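Local coordinates for dally-like protein (Drosophila melanogaster, PDB 3ODN) that probably acts as a cell-surface heparan sulfate proteoglycan of the glypican family, its largely alpha-helical core taking part in Hedgehog signaling, at residues 191-202 with 492-503. The protein carries 2 engineered substitutions. Sequence-based numbering, arbitrary orientation.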
ATOM      1  N   LYS A 191     -10.307  -4.804 -12.552  1.00 45.19           N
ATOM      2  CA  LYS A 191      -9.380  -3.680 -12.659  1.00 45.85           C
ATOM      3  C   LYS A 191      -9.246  -2.980 -11.290  1.00 49.52           C
ATOM      4  O   LYS A 191      -8.158  -2.933 -10.748  1.00 49.65           O
ATOM      5  CB  LYS A 191      -9.845  -2.684 -13.754  1.00 49.96           C
ATOM      6  CG  LYS A 191      -8.850  -1.541 -14.029  1.00 50.50           C
ATOM      7  CD  LYS A 191      -9.510  -0.191 -13.894  1.00 52.95           C
ATOM      8  CE  LYS A 191      -8.525   0.932 -13.656  1.00 60.33           C
ATOM      9  NZ  LYS A 191      -8.716   2.066 -14.609  1.00 73.50           N
ATOM     10  N   ARG A 192     -10.350  -2.527 -10.698  1.00 46.31           N
ATOM     11  CA  ARG A 192     -10.322  -1.793  -9.425  1.00 44.78           C
ATOM     12  C   ARG A 192      -9.745  -2.549  -8.256  1.00 47.27           C
ATOM     13  O   ARG A 192      -8.930  -1.993  -7.519  1.00 47.09           O
ATOM     14  CB  ARG A 192     -11.684  -1.152  -9.110  1.00 44.98           C
ATOM     15  CG  ARG A 192     -12.141  -0.138 -10.182  1.00 49.84           C
ATOM     16  CD  ARG A 192     -13.238   0.742  -9.639  1.00 59.82           C
ATOM     17  NE  ARG A 192     -13.999   1.456 -10.664  1.00 59.61           N
ATOM     18  CZ  ARG A 192     -15.253   1.865 -10.497  1.00 76.48           C
ATOM     19  NH1 ARG A 192     -15.890   1.634  -9.354  1.00 63.79           N
ATOM     20  NH2 ARG A 192     -15.890   2.490 -11.478  1.00 67.56           N
ATOM     21  N   SER A 193     -10.087  -3.847  -8.127  1.00 42.88           N
ATOM     22  CA  SER A 193      -9.595  -4.673  -7.017  1.00 40.23           C
ATOM     23  C   SER A 193      -8.158  -5.138  -7.204  1.00 40.96           C
ATOM     24  O   SER A 193      -7.438  -5.141  -6.229  1.00 40.07           O
ATOM     25  CB  SER A 193     -10.551  -5.826  -6.725  1.00 44.35           C
ATOM     26  OG  SER A 193     -10.792  -6.590  -7.892  1.00 54.74           O
ATOM     27  N   PHE A 194      -7.721  -5.472  -8.449  1.00 37.31           N
ATOM     28  CA  PHE A 194      -6.355  -5.887  -8.747  1.00 37.21           C
ATOM     29  C   PHE A 194      -5.363  -4.724  -8.626  1.00 43.97           C
ATOM     30  O   PHE A 194      -4.293  -4.869  -8.019  1.00 44.50           O
ATOM     31  CB  PHE A 194      -6.266  -6.620 -10.098  1.00 40.11           C
ATOM     32  CG  PHE A 194      -6.495  -8.125 -10.008  1.00 42.18           C
ATOM     33  CD1 PHE A 194      -7.781  -8.650  -9.988  1.00 42.92           C
ATOM     34  CD2 PHE A 194      -5.419  -9.010  -9.945  1.00 45.29           C
ATOM     35  CE1 PHE A 194      -7.989 -10.021  -9.886  1.00 43.61           C
ATOM     36  CE2 PHE A 194      -5.629 -10.386  -9.836  1.00 48.13           C
ATOM     37  CZ  PHE A 194      -6.917 -10.883  -9.815  1.00 45.22           C
ATOM     38  N   VAL A 195      -5.750  -3.555  -9.125  1.00 43.10           N
ATOM     39  CA  VAL A 195      -4.949  -2.326  -9.059  1.00 42.43           C
ATOM     40  C   VAL A 195      -4.766  -1.899  -7.615  1.00 44.80           C
ATOM     41  O   VAL A 195      -3.639  -1.646  -7.196  1.00 45.56           O
ATOM     42  CB  VAL A 195      -5.479  -1.193 -10.009  1.00 46.96           C
ATOM     43  CG1 VAL A 195      -4.682   0.103  -9.859  1.00 47.38           C
ATOM     44  CG2 VAL A 195      -5.455  -1.643 -11.475  1.00 47.44           C
ATOM     45  N   ALA A 196      -5.845  -1.884  -6.838  1.00 41.07           N
ATOM     46  CA  ALA A 196      -5.799  -1.493  -5.428  1.00 40.10           C
ATOM     47  C   ALA A 196      -5.050  -2.501  -4.542  1.00 44.51           C
ATOM     48  O   ALA A 196      -4.393  -2.079  -3.593  1.00 45.03           O
ATOM     49  CB  ALA A 196      -7.210  -1.260  -4.903  1.00 40.60           C
ATOM     50  N   THR A 197      -5.129  -3.817  -4.864  1.00 41.35           N
ATOM     51  CA  THR A 197      -4.443  -4.888  -4.125  1.00 41.61           C
ATOM     52  C   THR A 197      -2.935  -4.852  -4.329  1.00 46.49           C
ATOM     53  O   THR A 197      -2.178  -5.026  -3.368  1.00 47.31           O
ATOM     54  CB  THR A 197      -5.053  -6.273  -4.465  1.00 43.27           C
ATOM     55  OG1 THR A 197      -6.427  -6.238  -4.085  1.00 40.18           O
ATOM     56  CG2 THR A 197      -4.373  -7.432  -3.716  1.00 38.74           C
ATOM     57  N   ARG A 198      -2.507  -4.684  -5.581  1.00 42.40           N
ATOM     58  CA  ARG A 198      -1.099  -4.642  -5.925  1.00 42.90           C
ATOM     59  C   ARG A 198      -0.462  -3.386  -5.352  1.00 47.34           C
ATOM     60  O   ARG A 198       0.558  -3.488  -4.681  1.00 49.60           O
ATOM     61  CB  ARG A 198      -0.881  -4.839  -7.444  1.00 40.98           C
ATOM     62  CG  ARG A 198       0.409  -4.242  -7.971  1.00 47.33           C
ATOM     63  CD  ARG A 198       0.710  -4.596  -9.416  1.00 52.63           C
ATOM     64  NE  ARG A 198       1.966  -3.991  -9.853  1.00 58.85           N
ATOM     65  CZ  ARG A 198       3.167  -4.526  -9.649  1.00 74.60           C
ATOM     66  NH1 ARG A 198       3.284  -5.692  -9.024  1.00 65.17           N
ATOM     67  NH2 ARG A 198       4.261  -3.901 -10.072  1.00 58.20           N
ATOM     68  N   THR A 199      -1.098  -2.221  -5.538  1.00 42.93           N
ATOM     69  CA  THR A 199      -0.617  -0.937  -4.994  1.00 41.18           C
ATOM     70  C   THR A 199      -0.519  -0.972  -3.496  1.00 44.40           C
ATOM     71  O   THR A 199       0.440  -0.437  -2.988  1.00 47.10           O
ATOM     72  CB  THR A 199      -1.475   0.221  -5.489  1.00 45.75           C
ATOM     73  OG1 THR A 199      -1.764   0.020  -6.870  1.00 46.05           O
ATOM     74  CG2 THR A 199      -0.821   1.583  -5.284  1.00 40.90           C
ATOM     75  N   TYR A 200      -1.480  -1.587  -2.774  1.00 40.63           N
ATOM     76  CA  TYR A 200      -1.410  -1.717  -1.302  1.00 41.27           C
ATOM     77  C   TYR A 200      -0.086  -2.374  -0.820  1.00 45.38           C
ATOM     78  O   TYR A 200       0.609  -1.802   0.008  1.00 44.10           O
ATOM     79  CB  TYR A 200      -2.633  -2.473  -0.747  1.00 42.65           C
ATOM     80  CG  TYR A 200      -2.845  -2.253   0.737  1.00 45.80           C
ATOM     81  CD1 TYR A 200      -3.175  -0.995   1.234  1.00 46.80           C
ATOM     82  CD2 TYR A 200      -2.699  -3.302   1.650  1.00 46.52           C
ATOM     83  CE1 TYR A 200      -3.356  -0.783   2.594  1.00 48.46           C
ATOM     84  CE2 TYR A 200      -2.874  -3.098   3.018  1.00 46.81           C
ATOM     85  CZ  TYR A 200      -3.197  -1.832   3.486  1.00 53.30           C
ATOM     86  OH  TYR A 200      -3.389  -1.586   4.832  1.00 47.31           O
ATOM     87  N   GLY A 201       0.280  -3.503  -1.433  1.00 43.86           N
ATOM     88  CA  GLY A 201       1.501  -4.253  -1.141  1.00 45.25           C
ATOM     89  C   GLY A 201       2.784  -3.545  -1.540  1.00 51.60           C
ATOM     90  O   GLY A 201       3.764  -3.606  -0.795  1.00 54.80           O
ATOM     91  N   GLN A 202       2.794  -2.881  -2.726  1.00 45.39           N
ATOM     92  CA  GLN A 202       3.914  -2.098  -3.261  1.00 46.71           C
ATOM     93  C   GLN A 202       4.235  -0.918  -2.362  1.00 51.64           C
ATOM     94  O   GLN A 202       5.385  -0.769  -1.969  1.00 55.45           O
ATOM     95  CB  GLN A 202       3.600  -1.566  -4.678  1.00 48.60           C
ATOM     96  CG  GLN A 202       3.830  -2.547  -5.802  1.00 63.93           C
ATOM     97  CD  GLN A 202       3.935  -1.804  -7.112  1.00 93.52           C
ATOM     98  OE1 GLN A 202       2.928  -1.510  -7.771  1.00 87.72           O
ATOM     99  NE2 GLN A 202       5.159  -1.454  -7.504  1.00 91.90           N
ATOM    100  N   LEU A 492      -1.424   5.454  -4.589  1.00 45.25           N
ATOM    101  CA  LEU A 492      -2.473   5.087  -3.647  1.00 41.96           C
ATOM    102  C   LEU A 492      -3.748   5.862  -3.947  1.00 49.37           C
ATOM    103  O   LEU A 492      -4.828   5.263  -3.959  1.00 47.39           O
ATOM    104  CB  LEU A 492      -2.019   5.262  -2.193  1.00 39.51           C
ATOM    105  CG  LEU A 492      -0.985   4.228  -1.698  1.00 41.52           C
ATOM    106  CD1 LEU A 492      -0.309   4.687  -0.400  1.00 37.89           C
ATOM    107  CD2 LEU A 492      -1.578   2.764  -1.640  1.00 40.91           C
ATOM    108  N   ARG A 493      -3.617   7.183  -4.261  1.00 50.70           N
ATOM    109  CA  ARG A 493      -4.752   8.030  -4.674  1.00 51.64           C
ATOM    110  C   ARG A 493      -5.438   7.479  -5.926  1.00 55.18           C
ATOM    111  O   ARG A 493      -6.663   7.347  -5.930  1.00 55.22           O
ATOM    112  CB  ARG A 493      -4.333   9.482  -4.888  1.00 53.42           C
ATOM    113  CG  ARG A 493      -4.180  10.248  -3.592  1.00 69.24           C
ATOM    114  CD  ARG A 493      -4.254  11.751  -3.793  1.00 86.00           C
ATOM    115  NE  ARG A 493      -3.743  12.453  -2.615  1.00 96.23           N
ATOM    116  CZ  ARG A 493      -2.543  13.017  -2.542  1.00111.63           C
ATOM    117  NH1 ARG A 493      -1.726  12.999  -3.590  1.00 95.93           N
ATOM    118  NH2 ARG A 493      -2.151  13.611  -1.421  1.00 99.90           N
ATOM    119  N   ASN A 494      -4.653   7.109  -6.968  1.00 52.33           N
ATOM    120  CA  ASN A 494      -5.188   6.521  -8.205  1.00 53.17           C
ATOM    121  C   ASN A 494      -5.892   5.195  -7.970  1.00 54.67           C
ATOM    122  O   ASN A 494      -6.929   4.934  -8.588  1.00 56.64           O
ATOM    123  CB  ASN A 494      -4.109   6.405  -9.279  1.00 59.38           C
ATOM    124  CG  ASN A 494      -3.594   7.744  -9.772  1.00 90.16           C
ATOM    125  OD1 ASN A 494      -4.256   8.789  -9.666  1.00 89.86           O
ATOM    126  ND2 ASN A 494      -2.388   7.743 -10.316  1.00 81.21           N
ATOM    127  N   ALA A 495      -5.352   4.377  -7.051  1.00 47.13           N
ATOM    128  CA  ALA A 495      -5.924   3.105  -6.631  1.00 45.43           C
ATOM    129  C   ALA A 495      -7.208   3.346  -5.877  1.00 50.17           C
ATOM    130  O   ALA A 495      -8.153   2.613  -6.084  1.00 51.58           O
ATOM    131  CB  ALA A 495      -4.938   2.325  -5.747  1.00 44.91           C
ATOM    132  N   TYR A 496      -7.272   4.362  -5.006  1.00 47.51           N
ATOM    133  CA  TYR A 496      -8.533   4.566  -4.300  1.00 46.13           C
ATOM    134  C   TYR A 496      -9.599   5.225  -5.136  1.00 50.75           C
ATOM    135  O   TYR A 496     -10.786   5.056  -4.858  1.00 51.38           O
ATOM    136  CB  TYR A 496      -8.412   5.050  -2.840  1.00 44.68           C
ATOM    137  CG  TYR A 496      -7.971   6.482  -2.603  1.00 45.86           C
ATOM    138  CD1 TYR A 496      -8.771   7.557  -3.001  1.00 48.36           C
ATOM    139  CD2 TYR A 496      -6.876   6.764  -1.786  1.00 45.14           C
ATOM    140  CE1 TYR A 496      -8.405   8.879  -2.720  1.00 46.98           C
ATOM    141  CE2 TYR A 496      -6.504   8.076  -1.494  1.00 45.36           C
ATOM    142  CZ  TYR A 496      -7.265   9.131  -1.968  1.00 52.08           C
ATOM    143  OH  TYR A 496      -6.918  10.418  -1.626  1.00 54.96           O
ATOM    144  N   ASN A 497      -9.191   5.881  -6.225  1.00 47.83           N
ATOM    145  CA  ASN A 497     -10.142   6.505  -7.145  1.00 48.96           C
ATOM    146  C   ASN A 497     -10.567   5.562  -8.272  1.00 54.71           C
ATOM    147  O   ASN A 497     -11.383   5.950  -9.107  1.00 58.06           O
ATOM    148  CB  ASN A 497      -9.567   7.797  -7.697  1.00 47.75           C
ATOM    149  CG  ASN A 497      -9.414   8.881  -6.659  1.00 69.84           C
ATOM    150  OD1 ASN A 497     -10.357   9.232  -5.930  1.00 60.94           O
ATOM    151  ND2 ASN A 497      -8.239   9.490  -6.616  1.00 66.39           N
ATOM    152  N   GLY A 498     -10.037   4.336  -8.280  1.00 49.75           N
ATOM    153  CA  GLY A 498     -10.312   3.347  -9.328  1.00 50.42           C
ATOM    154  C   GLY A 498      -9.661   3.690 -10.655  1.00 58.63           C
ATOM    155  O   GLY A 498     -10.139   3.248 -11.703  1.00 64.00           O
ATOM    156  N   GLN A 499      -8.590   4.515 -10.636  1.00 53.69           N
ATOM    157  CA  GLN A 499      -7.855   4.961 -11.825  1.00 54.61           C
ATOM    158  C   GLN A 499      -6.633   4.075 -11.998  1.00 62.96           C
ATOM    159  O   GLN A 499      -6.323   3.251 -11.127  1.00 63.39           O
ATOM    160  CB  GLN A 499      -7.394   6.422 -11.699  1.00 56.45           C
ATOM    161  CG  GLN A 499      -8.479   7.457 -11.437  1.00 68.36           C
ATOM    162  CD  GLN A 499      -7.864   8.786 -11.071  1.00 85.44           C
ATOM    163  OE1 GLN A 499      -7.696   9.667 -11.906  1.00 79.78           O
ATOM    164  NE2 GLN A 499      -7.469   8.955  -9.822  1.00 88.64           N
ATOM    165  N   ASP A 500      -5.934   4.261 -13.121  1.00 63.67           N
ATOM    166  CA  ASP A 500      -4.755   3.520 -13.539  1.00 65.46           C
ATOM    167  C   ASP A 500      -3.520   3.939 -12.770  1.00 69.33           C
ATOM    168  O   ASP A 500      -3.349   5.119 -12.472  1.00 70.60           O
ATOM    169  CB  ASP A 500      -4.513   3.696 -15.056  1.00 70.87           C
ATOM    170  CG  ASP A 500      -5.503   2.971 -15.957  1.00 88.78           C
ATOM    171  OD1 ASP A 500      -5.943   3.579 -16.970  1.00 92.27           O
ATOM    172  OD2 ASP A 500      -5.784   1.771 -15.695  1.00 96.27           O
ATOM    173  N   VAL A 501      -2.649   2.966 -12.480  1.00 64.72           N
ATOM    174  CA  VAL A 501      -1.383   3.153 -11.785  1.00 64.64           C
ATOM    175  C   VAL A 501      -0.275   2.677 -12.729  1.00 77.42           C
ATOM    176  O   VAL A 501      -0.347   1.551 -13.228  1.00 79.14           O
ATOM    177  CB  VAL A 501      -1.373   2.412 -10.415  1.00 63.97           C
ATOM    178  CG1 VAL A 501      -0.007   2.483  -9.751  1.00 63.67           C
ATOM    179  CG2 VAL A 501      -2.445   2.964  -9.482  1.00 60.56           C
ATOM    180  N   GLU A 502       0.708   3.554 -13.030  1.00 80.06           N
ATOM    181  CA  GLU A 502       1.852   3.223 -13.898  1.00 84.98           C
ATOM    182  C   GLU A 502       3.063   3.060 -12.972  1.00 91.91           C
ATOM    183  O   GLU A 502       3.816   4.013 -12.748  1.00 92.56           O
ATOM    184  CB  GLU A 502       2.082   4.309 -14.972  1.00 89.50           C
ATOM    185  CG  GLU A 502       2.999   3.868 -16.110  1.00104.78           C
ATOM    186  CD  GLU A 502       3.645   4.961 -16.946  1.00129.48           C
ATOM    187  OE1 GLU A 502       4.096   5.977 -16.366  1.00115.34           O
ATOM    188  OE2 GLU A 502       3.765   4.767 -18.179  1.00129.71           O
ATOM    189  N   TRP A 503       3.206   1.857 -12.388  1.00 89.33           N
ATOM    190  CA  TRP A 503       4.251   1.551 -11.412  1.00131.45           C
ATOM    191  C   TRP A 503       4.823   0.137 -11.613  1.00142.62           C
ATOM    192  O   TRP A 503       4.746  -0.724 -10.738  1.00 91.84           O
ATOM    193  CB  TRP A 503       3.692   1.784  -9.987  1.00126.75           C
ATOM    194  CG  TRP A 503       4.675   2.005  -8.866  1.00127.50           C
ATOM    195  CD1 TRP A 503       4.449   1.769  -7.541  1.00127.96           C
ATOM    196  CD2 TRP A 503       5.990   2.597  -8.948  1.00129.73           C
ATOM    197  NE1 TRP A 503       5.546   2.134  -6.797  1.00127.96           N
ATOM    198  CE2 TRP A 503       6.512   2.634  -7.635  1.00132.31           C
ATOM    199  CE3 TRP A 503       6.790   3.072 -10.007  1.00134.44           C
ATOM    200  CZ2 TRP A 503       7.796   3.126  -7.353  1.00133.35           C
ATOM    201  CZ3 TRP A 503       8.063   3.552  -9.726  1.00137.65           C
ATOM    202  CH2 TRP A 503       8.552   3.580  -8.414  1.00136.61           C
TER
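The Schellman motif that ends helix 479-496 packs, with the last helical turn and the tail after it, against the middle of helix 182-214. Segments 191-202 and 492-496 run nearly antiparallel, at 154°, with axes 8.9 Å apart. Small residues permit this closeness: Ala495 CB lies 3.9 Å from Ala196 CA and also meets Thr199 CB. Thr199 is wedged between helix and tail, its OG1 near Val501 CG2. A chi1 of -42° lets the Thr199 methyl CG2 slide past Leu492 CD2 at 3.9 Å, while OG1 turns back to give a 2.5 Å hydrogen bond to Val195 O, which thereby accepts from both the amide and the hydroxyl of Thr199, one on each face of its carbonyl plane. Replacing Thr199 with glycine would probably open a gap beside Leu492 and Ala495 and cost Val195 O its second donor. The Arg192 CG and CD methylenes rest against Gly498 CA, CD at 3.9 Å; positive phi and this nearness both suit a glycine. The tail then folds back along helix 182-214: Val501 CG2 touches Val195 CG1, and Lys191 NZ forms a salt bridge with Asp500 OD2, at 3.1 Å a weak hydrogen bond. Trp503 is poorly ordered, making its bonds less certain: Arg198 NH2 donates to Trp503 O at 3.3 Å, while its NH1 binds Phe129 O of helix 115-131. Gln202 NE2 lies over one face of the Trp503 ring, 3.3 Å from CD1, and bonds weakly to Trp503 O. The contact thus fastens a Schellman-terminated helix end and its tail into the elongated alpha-helical bundle of the glypican core.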